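Local coordinates for cell envelope-related transcriptional attenuator domain-containing protein (Streptococcus agalactiae, PDB 3OKZ), which is of unknown function but belongs to the LytR/CpsA/Psr family, whose members probably attach glycopolymers to the bacterial cell wall, at residues I261-L267 / I291-Y296; D179-Q183 / Q245-E249. All blocks are in the same frame, centred on the assembly; numbering follows the deposited sequence.

Contact 1. Residues I261-L267 / I291-Y296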
ATOM      1  N   ILE A 261       6.164  15.808   6.485  1.00 13.59           N
ATOM      2  CA  ILE A 261       5.003  16.655   6.742  1.00 19.13           C
ATOM      3  C   ILE A 261       4.400  17.166   5.438  1.00 22.15           C
ATOM      4  O   ILE A 261       5.027  17.921   4.698  1.00 31.18           O
ATOM      5  CB  ILE A 261       5.383  17.840   7.656  1.00 18.87           C
ATOM      6  CG1 ILE A 261       5.964  17.286   8.959  1.00 20.36           C
ATOM      7  CG2 ILE A 261       4.171  18.721   7.914  1.00 14.33           C
ATOM      8  CD1 ILE A 261       5.992  18.258  10.102  1.00 20.50           C
ATOM      9  N   LEU A 262       3.173  16.732   5.175  1.00 21.32           N
ATOM     10  CA  LEU A 262       2.432  17.086   3.967  1.00 18.82           C
ATOM     11  C   LEU A 262       1.922  18.522   3.967  1.00 11.53           C
ATOM     12  O   LEU A 262       1.601  19.068   5.014  1.00 12.42           O
ATOM     13  CB  LEU A 262       1.235  16.144   3.819  1.00 11.07           C
ATOM     14  CG  LEU A 262       1.569  14.657   3.818  1.00 14.33           C
ATOM     15  CD1 LEU A 262       0.316  13.840   3.944  1.00 11.87           C
ATOM     16  CD2 LEU A 262       2.296  14.315   2.539  1.00 25.49           C
ATOM     17  N   THR A 263       1.855  19.130   2.790  1.00 12.99           N
ATOM     18  CA  THR A 263       1.335  20.485   2.682  1.00 16.29           C
ATOM     19  C   THR A 263      -0.142  20.423   2.349  1.00 25.44           C
ATOM     20  O   THR A 263      -0.613  19.433   1.780  1.00 19.78           O
ATOM     21  CB  THR A 263       2.007  21.297   1.564  1.00 12.64           C
ATOM     22  OG1 THR A 263       2.374  20.435   0.476  1.00 14.00           O
ATOM     23  CG2 THR A 263       3.211  22.014   2.107  1.00 21.61           C
ATOM     24  N   LYS A 264      -0.865  21.488   2.697  1.00 28.52           N
ATOM     25  CA  LYS A 264      -2.291  21.564   2.422  1.00 20.60           C
ATOM     26  C   LYS A 264      -2.557  21.467   0.920  1.00 25.83           C
ATOM     27  O   LYS A 264      -3.338  20.622   0.473  1.00 32.08           O
ATOM     28  CB  LYS A 264      -2.875  22.872   2.964  1.00 29.10           C
ATOM     29  CG  LYS A 264      -2.995  22.947   4.491  1.00 37.67           C
ATOM     30  CD  LYS A 264      -3.619  24.275   4.954  1.00 43.29           C
ATOM     31  CE  LYS A 264      -3.711  24.379   6.479  1.00 44.36           C
ATOM     32  NZ  LYS A 264      -4.181  25.725   6.935  1.00 44.32           N
ATOM     33  N   LYS A 265      -1.894  22.320   0.149  1.00 33.41           N
ATOM     34  CA  LYS A 265      -2.070  22.357  -1.299  1.00 37.53           C
ATOM     35  C   LYS A 265      -1.976  20.981  -1.956  1.00 43.17           C
ATOM     36  O   LYS A 265      -2.722  20.673  -2.883  1.00 45.83           O
ATOM     37  CB  LYS A 265      -1.012  23.269  -1.923  1.00 43.66           C
ATOM     38  CG  LYS A 265      -1.284  23.696  -3.359  1.00 55.68           C
ATOM     39  CD  LYS A 265      -2.203  24.920  -3.412  1.00 72.60           C
ATOM     40  CE  LYS A 265      -2.316  25.489  -4.828  1.00 75.63           C
ATOM     41  NZ  LYS A 265      -3.060  26.784  -4.863  1.00 72.53           N
ATOM     42  N   HIS A 266      -1.057  20.157  -1.463  1.00 40.99           N
ATOM     43  CA  HIS A 266      -0.818  18.832  -2.026  1.00 35.86           C
ATOM     44  C   HIS A 266      -1.829  17.766  -1.627  1.00 40.83           C
ATOM     45  O   HIS A 266      -2.474  17.163  -2.483  1.00 40.16           O
ATOM     46  CB  HIS A 266       0.579  18.352  -1.631  1.00 34.14           C
ATOM     47  CG  HIS A 266       1.031  17.128  -2.364  1.00 39.05           C
ATOM     48  ND1 HIS A 266       1.561  16.029  -1.723  1.00 41.09           N
ATOM     49  CD2 HIS A 266       1.074  16.848  -3.690  1.00 47.59           C
ATOM     50  CE1 HIS A 266       1.915  15.126  -2.621  1.00 44.41           C
ATOM     51  NE2 HIS A 266       1.631  15.598  -3.822  1.00 47.84           N
ATOM     52  N   LEU A 267      -1.954  17.529  -0.326  1.00 34.33           N
ATOM     53  CA  LEU A 267      -2.866  16.512   0.167  1.00 21.27           C
ATOM     54  C   LEU A 267      -4.281  16.655  -0.372  1.00 26.76           C
ATOM     55  O   LEU A 267      -4.948  15.657  -0.621  1.00 34.64           O
ATOM     56  CB  LEU A 267      -2.873  16.499   1.703  1.00 21.92           C
ATOM     57  CG  LEU A 267      -3.833  15.525   2.394  1.00 27.80           C
ATOM     58  CD1 LEU A 267      -3.727  14.149   1.786  1.00 27.86           C
ATOM     59  CD2 LEU A 267      -3.522  15.471   3.863  1.00 31.33           C
ATOM     60  N   ILE A 291      -1.014  16.100  10.124  1.00 23.65           N
ATOM     61  CA  ILE A 291      -0.446  17.377  10.496  1.00 19.93           C
ATOM     62  C   ILE A 291       0.032  18.089   9.242  1.00 18.17           C
ATOM     63  O   ILE A 291       0.935  17.620   8.561  1.00 26.50           O
ATOM     64  CB  ILE A 291       0.731  17.161  11.462  1.00 23.52           C
ATOM     65  CG1 ILE A 291       0.212  16.620  12.792  1.00 20.30           C
ATOM     66  CG2 ILE A 291       1.470  18.462  11.698  1.00 28.13           C
ATOM     67  CD1 ILE A 291      -0.539  15.317  12.672  1.00 28.11           C
ATOM     68  N   LEU A 292      -0.579  19.217   8.925  1.00 24.65           N
ATOM     69  CA  LEU A 292      -0.186  19.944   7.735  1.00 21.64           C
ATOM     70  C   LEU A 292       1.045  20.816   7.949  1.00 24.44           C
ATOM     71  O   LEU A 292       1.322  21.302   9.056  1.00 20.31           O
ATOM     72  CB  LEU A 292      -1.356  20.779   7.230  1.00 19.00           C
ATOM     73  CG  LEU A 292      -2.589  19.925   6.923  1.00 21.04           C
ATOM     74  CD1 LEU A 292      -3.756  20.839   6.628  1.00 26.37           C
ATOM     75  CD2 LEU A 292      -2.320  18.983   5.730  1.00 17.78           C
ATOM     76  N   TYR A 293       1.782  21.004   6.864  1.00 22.77           N
ATOM     77  CA  TYR A 293       3.017  21.773   6.871  1.00 23.44           C
ATOM     78  C   TYR A 293       2.826  23.196   7.331  1.00 28.24           C
ATOM     79  O   TYR A 293       3.707  23.753   7.975  1.00 25.99           O
ATOM     80  CB  TYR A 293       3.636  21.747   5.469  1.00 25.54           C
ATOM     81  CG  TYR A 293       4.940  22.492   5.317  1.00 17.60           C
ATOM     82  CD1 TYR A 293       4.965  23.830   4.933  1.00 15.00           C
ATOM     83  CD2 TYR A 293       6.162  21.842   5.512  1.00 25.90           C
ATOM     84  CE1 TYR A 293       6.176  24.503   4.737  1.00 22.33           C
ATOM     85  CE2 TYR A 293       7.379  22.508   5.319  1.00 26.67           C
ATOM     86  CZ  TYR A 293       7.378  23.835   4.929  1.00 29.10           C
ATOM     87  OH  TYR A 293       8.573  24.482   4.706  1.00 26.71           O
ATOM     88  N   GLU A 294       1.669  23.772   7.016  1.00 34.50           N
ATOM     89  CA  GLU A 294       1.378  25.155   7.375  1.00 36.87           C
ATOM     90  C   GLU A 294       0.965  25.339   8.821  1.00 28.90           C
ATOM     91  O   GLU A 294       1.379  26.291   9.463  1.00 29.85           O
ATOM     92  CB  GLU A 294       0.285  25.730   6.471  1.00 44.91           C
ATOM     93  CG  GLU A 294       0.657  25.873   4.994  1.00 40.79           C
ATOM     94  CD  GLU A 294       0.638  24.557   4.216  1.00 36.69           C
ATOM     95  OE1 GLU A 294       0.855  24.581   2.989  1.00 37.55           O
ATOM     96  OE2 GLU A 294       0.406  23.496   4.826  1.00 34.19           O
ATOM     97  N   ASP A 295       0.144  24.436   9.336  1.00 30.99           N
ATOM     98  CA  ASP A 295      -0.305  24.540  10.725  1.00 36.22           C
ATOM     99  C   ASP A 295       0.804  24.120  11.676  1.00 34.37           C
ATOM    100  O   ASP A 295       0.725  24.359  12.870  1.00 39.19           O
ATOM    101  CB  ASP A 295      -1.537  23.655  10.982  1.00 32.87           C
ATOM    102  CG  ASP A 295      -2.600  23.806   9.914  1.00 47.14           C
ATOM    103  OD1 ASP A 295      -2.944  24.957   9.560  1.00 43.12           O
ATOM    104  OD2 ASP A 295      -3.093  22.766   9.432  1.00 53.20           O
ATOM    105  N   TYR A 296       1.835  23.478  11.155  1.00 24.97           N
ATOM    106  CA  TYR A 296       2.916  23.050  12.018  1.00 22.61           C
ATOM    107  C   TYR A 296       3.926  24.180  12.176  1.00 30.89           C
ATOM    108  O   TYR A 296       4.476  24.414  13.254  1.00 25.94           O
ATOM    109  CB  TYR A 296       3.580  21.802  11.434  1.00 15.92           C
ATOM    110  CG  TYR A 296       4.798  21.337  12.202  1.00 23.78           C
ATOM    111  CD1 TYR A 296       6.056  21.897  11.959  1.00 32.77           C
ATOM    112  CD2 TYR A 296       4.699  20.349  13.175  1.00 25.73           C
ATOM    113  CE1 TYR A 296       7.186  21.479  12.669  1.00 23.69           C
ATOM    114  CE2 TYR A 296       5.822  19.927  13.894  1.00 27.58           C
ATOM    115  CZ  TYR A 296       7.060  20.497  13.632  1.00 24.64           C
ATOM    116  OH  TYR A 296       8.175  20.078  14.321  1.00 34.12           O
TER
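Glu294 reaches from the short helix 293-296 to the backbone of Lys264, in the first turn of helix 264-277. Here the C-terminal part of the construct docks on the strand-to-helix turn that leaves edge strand 258-261 of the mixed central sheet of this LytR/CpsA/Psr-family α/β fold. Thr263 holds the N-cap position of helix 264-277, yet its side chain makes no capping bond. Separately, the N-H of Lys264, the first residue of the helix, goes to Glu294 OE2, with Lys264 N 3.2 Å from that oxygen, on its syn side but 26° out of the carboxylate plane. A bend in the Glu294 chain (chi2 77°) brings the carboxylate to that N-H, where the helix start would be expected to stabilise its negative charge.

The backbone gives a second bond: Tyr293 N donates to Leu262 O over 2.7 Å, bent to 141° at the hydrogen. The same oxygen also receives a CA-H...O contact from Leu292 CA at 3.4 Å. Lys264, extended beyond CG, crosses Asp295 at about a right angle and forms a salt bridge, NZ to OD1 3.0 Å. The carboxylate of Glu300, a residue of the purification tag, also lies close to Asp295 OD1, a like-charge approach that Lys264 would partly offset in this construct.

Apolar groups fill in beside these bonds. Thr263 CG2 lies against Tyr293 CB at 3.4 Å, the two side chains side by side, and the Tyr293 ring meets Tyr297 edge-to-face. Leu267 CD2 touches Leu292 CD2 more loosely at 4.2 Å. At the other end Ile261 CD1 makes a CH-pi contact with Tyr296, its methyl carbon almost directly over the centre of one ring face, 3.9 Å from the centroid.

Contact 2. Residues D179-Q183 / Q245-E249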
ATOM      1  N   ASP A 179      13.009   5.915   1.040  1.00 23.17           N
ATOM      2  CA  ASP A 179      11.676   5.324   1.005  1.00 27.99           C
ATOM      3  C   ASP A 179      10.847   5.623  -0.229  1.00 20.16           C
ATOM      4  O   ASP A 179       9.834   4.977  -0.462  1.00 28.77           O
ATOM      5  CB  ASP A 179      10.890   5.715   2.256  1.00 33.29           C
ATOM      6  CG  ASP A 179       9.845   4.672   2.639  1.00 44.21           C
ATOM      7  OD1 ASP A 179      10.220   3.488   2.799  1.00 45.26           O
ATOM      8  OD2 ASP A 179       8.655   5.032   2.784  1.00 47.79           O
ATOM      9  N   TYR A 180      11.260   6.593  -1.031  1.00 17.22           N
ATOM     10  CA  TYR A 180      10.511   6.908  -2.245  1.00 16.58           C
ATOM     11  C   TYR A 180      11.000   6.040  -3.383  1.00 13.31           C
ATOM     12  O   TYR A 180      10.222   5.645  -4.257  1.00 10.77           O
ATOM     13  CB  TYR A 180      10.633   8.401  -2.573  1.00 22.53           C
ATOM     14  CG  TYR A 180       9.959   9.232  -1.504  1.00 39.51           C
ATOM     15  CD1 TYR A 180       8.634   8.972  -1.140  1.00 34.64           C
ATOM     16  CD2 TYR A 180      10.647  10.226  -0.814  1.00 52.41           C
ATOM     17  CE1 TYR A 180       8.018   9.671  -0.123  1.00 44.48           C
ATOM     18  CE2 TYR A 180      10.032  10.938   0.215  1.00 61.08           C
ATOM     19  CZ  TYR A 180       8.717  10.653   0.553  1.00 62.98           C
ATOM     20  OH  TYR A 180       8.082  11.356   1.551  1.00 71.98           O
ATOM     21  N   GLY A 181      12.295   5.734  -3.354  1.00 13.46           N
ATOM     22  CA  GLY A 181      12.873   4.864  -4.359  1.00  5.33           C
ATOM     23  C   GLY A 181      12.264   3.516  -4.035  1.00 10.77           C
ATOM     24  O   GLY A 181      11.634   2.866  -4.877  1.00 14.35           O
ATOM     25  N   ARG A 182      12.422   3.124  -2.775  1.00 13.50           N
ATOM     26  CA  ARG A 182      11.899   1.864  -2.268  1.00 19.22           C
ATOM     27  C   ARG A 182      10.442   1.637  -2.663  1.00 25.82           C
ATOM     28  O   ARG A 182      10.034   0.503  -2.926  1.00 22.91           O
ATOM     29  CB  ARG A 182      12.011   1.831  -0.747  1.00 11.69           C
ATOM     30  CG  ARG A 182      11.344   0.633  -0.118  1.00  8.36           C
ATOM     31  CD  ARG A 182      11.527   0.606   1.396  1.00 26.73           C
ATOM     32  NE  ARG A 182      10.965  -0.621   1.951  1.00 33.42           N
ATOM     33  CZ  ARG A 182      10.709  -0.820   3.237  1.00 45.47           C
ATOM     34  NH1 ARG A 182      10.969   0.135   4.126  1.00 57.01           N
ATOM     35  NH2 ARG A 182      10.179  -1.973   3.629  1.00 37.39           N
ATOM     36  N   GLN A 183       9.653   2.709  -2.694  1.00 23.89           N
ATOM     37  CA  GLN A 183       8.248   2.578  -3.063  1.00 11.65           C
ATOM     38  C   GLN A 183       7.998   2.409  -4.552  1.00  9.82           C
ATOM     39  O   GLN A 183       7.095   1.666  -4.944  1.00 20.41           O
ATOM     40  CB  GLN A 183       7.440   3.754  -2.518  1.00  0.01           C
ATOM     41  CG  GLN A 183       7.120   3.567  -1.041  1.00  0.01           C
ATOM     42  CD  GLN A 183       6.446   4.754  -0.450  1.00  5.65           C
ATOM     43  OE1 GLN A 183       7.048   5.804  -0.337  1.00 16.62           O
ATOM     44  NE2 GLN A 183       5.183   4.609  -0.075  1.00 10.62           N
ATOM     45  N   GLN A 245       2.786   8.717  -5.815  1.00 20.66           N
ATOM     46  CA  GLN A 245       3.398   8.644  -4.496  1.00 17.77           C
ATOM     47  C   GLN A 245       2.993   9.873  -3.675  1.00 25.69           C
ATOM     48  O   GLN A 245       3.179  11.014  -4.098  1.00 37.66           O
ATOM     49  CB  GLN A 245       4.931   8.574  -4.618  1.00  5.12           C
ATOM     50  CG  GLN A 245       5.680   8.623  -3.272  1.00  0.01           C
ATOM     51  CD  GLN A 245       5.454   7.396  -2.406  1.00 16.90           C
ATOM     52  OE1 GLN A 245       5.820   6.287  -2.777  1.00 42.04           O
ATOM     53  NE2 GLN A 245       4.850   7.596  -1.245  1.00  9.09           N
ATOM     54  N   LEU A 246       2.419   9.629  -2.505  1.00 17.81           N
ATOM     55  CA  LEU A 246       1.999  10.705  -1.619  1.00 17.72           C
ATOM     56  C   LEU A 246       3.196  11.071  -0.747  1.00 25.14           C
ATOM     57  O   LEU A 246       3.692  10.238   0.008  1.00 25.19           O
ATOM     58  CB  LEU A 246       0.844  10.223  -0.746  1.00 16.60           C
ATOM     59  CG  LEU A 246       0.407  11.179   0.359  1.00 15.20           C
ATOM     60  CD1 LEU A 246      -0.170  12.448  -0.264  1.00 16.16           C
ATOM     61  CD2 LEU A 246      -0.613  10.490   1.245  1.00  9.87           C
ATOM     62  N   LYS A 247       3.675  12.305  -0.855  1.00 26.92           N
ATOM     63  CA  LYS A 247       4.827  12.701  -0.048  1.00 26.67           C
ATOM     64  C   LYS A 247       4.791  14.133   0.469  1.00 21.91           C
ATOM     65  O   LYS A 247       4.271  15.031  -0.193  1.00 30.92           O
ATOM     66  CB  LYS A 247       6.121  12.485  -0.841  1.00 29.27           C
ATOM     67  CG  LYS A 247       6.105  13.105  -2.226  1.00 31.54           C
ATOM     68  CD  LYS A 247       7.415  12.852  -2.973  1.00 40.85           C
ATOM     69  CE  LYS A 247       7.298  13.262  -4.444  1.00 50.78           C
ATOM     70  NZ  LYS A 247       8.609  13.286  -5.155  1.00 45.77           N
ATOM     71  N   GLY A 248       5.344  14.333   1.662  1.00 16.54           N
ATOM     72  CA  GLY A 248       5.396  15.665   2.236  1.00 41.05           C
ATOM     73  C   GLY A 248       6.837  16.142   2.350  1.00 42.00           C
ATOM     74  O   GLY A 248       7.759  15.438   1.934  1.00 36.36           O
ATOM     75  N   GLU A 249       7.041  17.339   2.897  1.00 38.80           N
ATOM     76  CA  GLU A 249       8.389  17.862   3.069  1.00 36.08           C
ATOM     77  C   GLU A 249       9.017  17.172   4.269  1.00 21.82           C
ATOM     78  O   GLU A 249       8.321  16.806   5.206  1.00 17.21           O
ATOM     79  CB  GLU A 249       8.359  19.369   3.308  1.00 44.13           C
ATOM     80  CG  GLU A 249       8.987  20.190   2.186  1.00 56.20           C
ATOM     81  CD  GLU A 249       8.105  20.270   0.956  1.00 65.46           C
ATOM     82  OE1 GLU A 249       7.625  19.208   0.499  1.00 70.22           O
ATOM     83  OE2 GLU A 249       7.897  21.397   0.447  1.00 64.10           O
TER
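Tyr180, near the start of helix 178-200, has its CA 7.7 Å from that of Gln245 on strand 241-252, so side chains make the contact. The Tyr180 ring extends past Gln245 to Lys247. Tyr180 CD1 meets Gln245 CG at 3.7 Å, while the Gln245 amide, turned 62° from the ring plane, brings NE2 up to the ring edge. Lys247 lays its aliphatic chain over one face, with CD 4.3 Å from the ring centroid in a CH-pi contact. Lys247 NZ is too distant for more than a weak cation-pi attraction.

In this LytR/CpsA/Psr-type α/β fold the strand belongs to the mixed central sheet: Gln245 faces helix 178-200, and Leu246 turns away onto His266 and Val270 of helix 264-277.

A bend in the Gln245 chain (chi2 67°) swings its amide back toward the strand, where Gln245 NE2 donates to Leu246 O at 3.1 Å, nearly straight at 165°, though from above the carbonyl plane; OE1 accepts from Arg187, one turn beyond Gln183. Gln183 lies against this amide, but its own amide is probably modelled flipped, so their polar pairing stays doubtful. The Tyr180 hydroxyl, with Lys247 CB 3.3 Å from OH, hydrogen-bonds to Gln260 OE1.

Overall arrangement
From the N terminus, the chain lays down most of the central sheet before helix 178-200 supplies the first half of contact 2. That contact closes a loop of 61 residues, about half of them helical, when the chain returns in strand 241-252. Contact 1 follows in series: it opens at the end of strand 258-261 and closes after helix 264-277 and the linker to 293-296, so the two loops neither nest nor cross. The antiparallel hairpin 241-252/258-261 joins them, with a probable hydrogen bond from Ile261 N to Glu249 O (2.7 Å) and Leu262 packing on Lys247 and Gly248. Together they tie helix 178-200 to the inner strand of this hairpin and the C-terminal segment to the outermost.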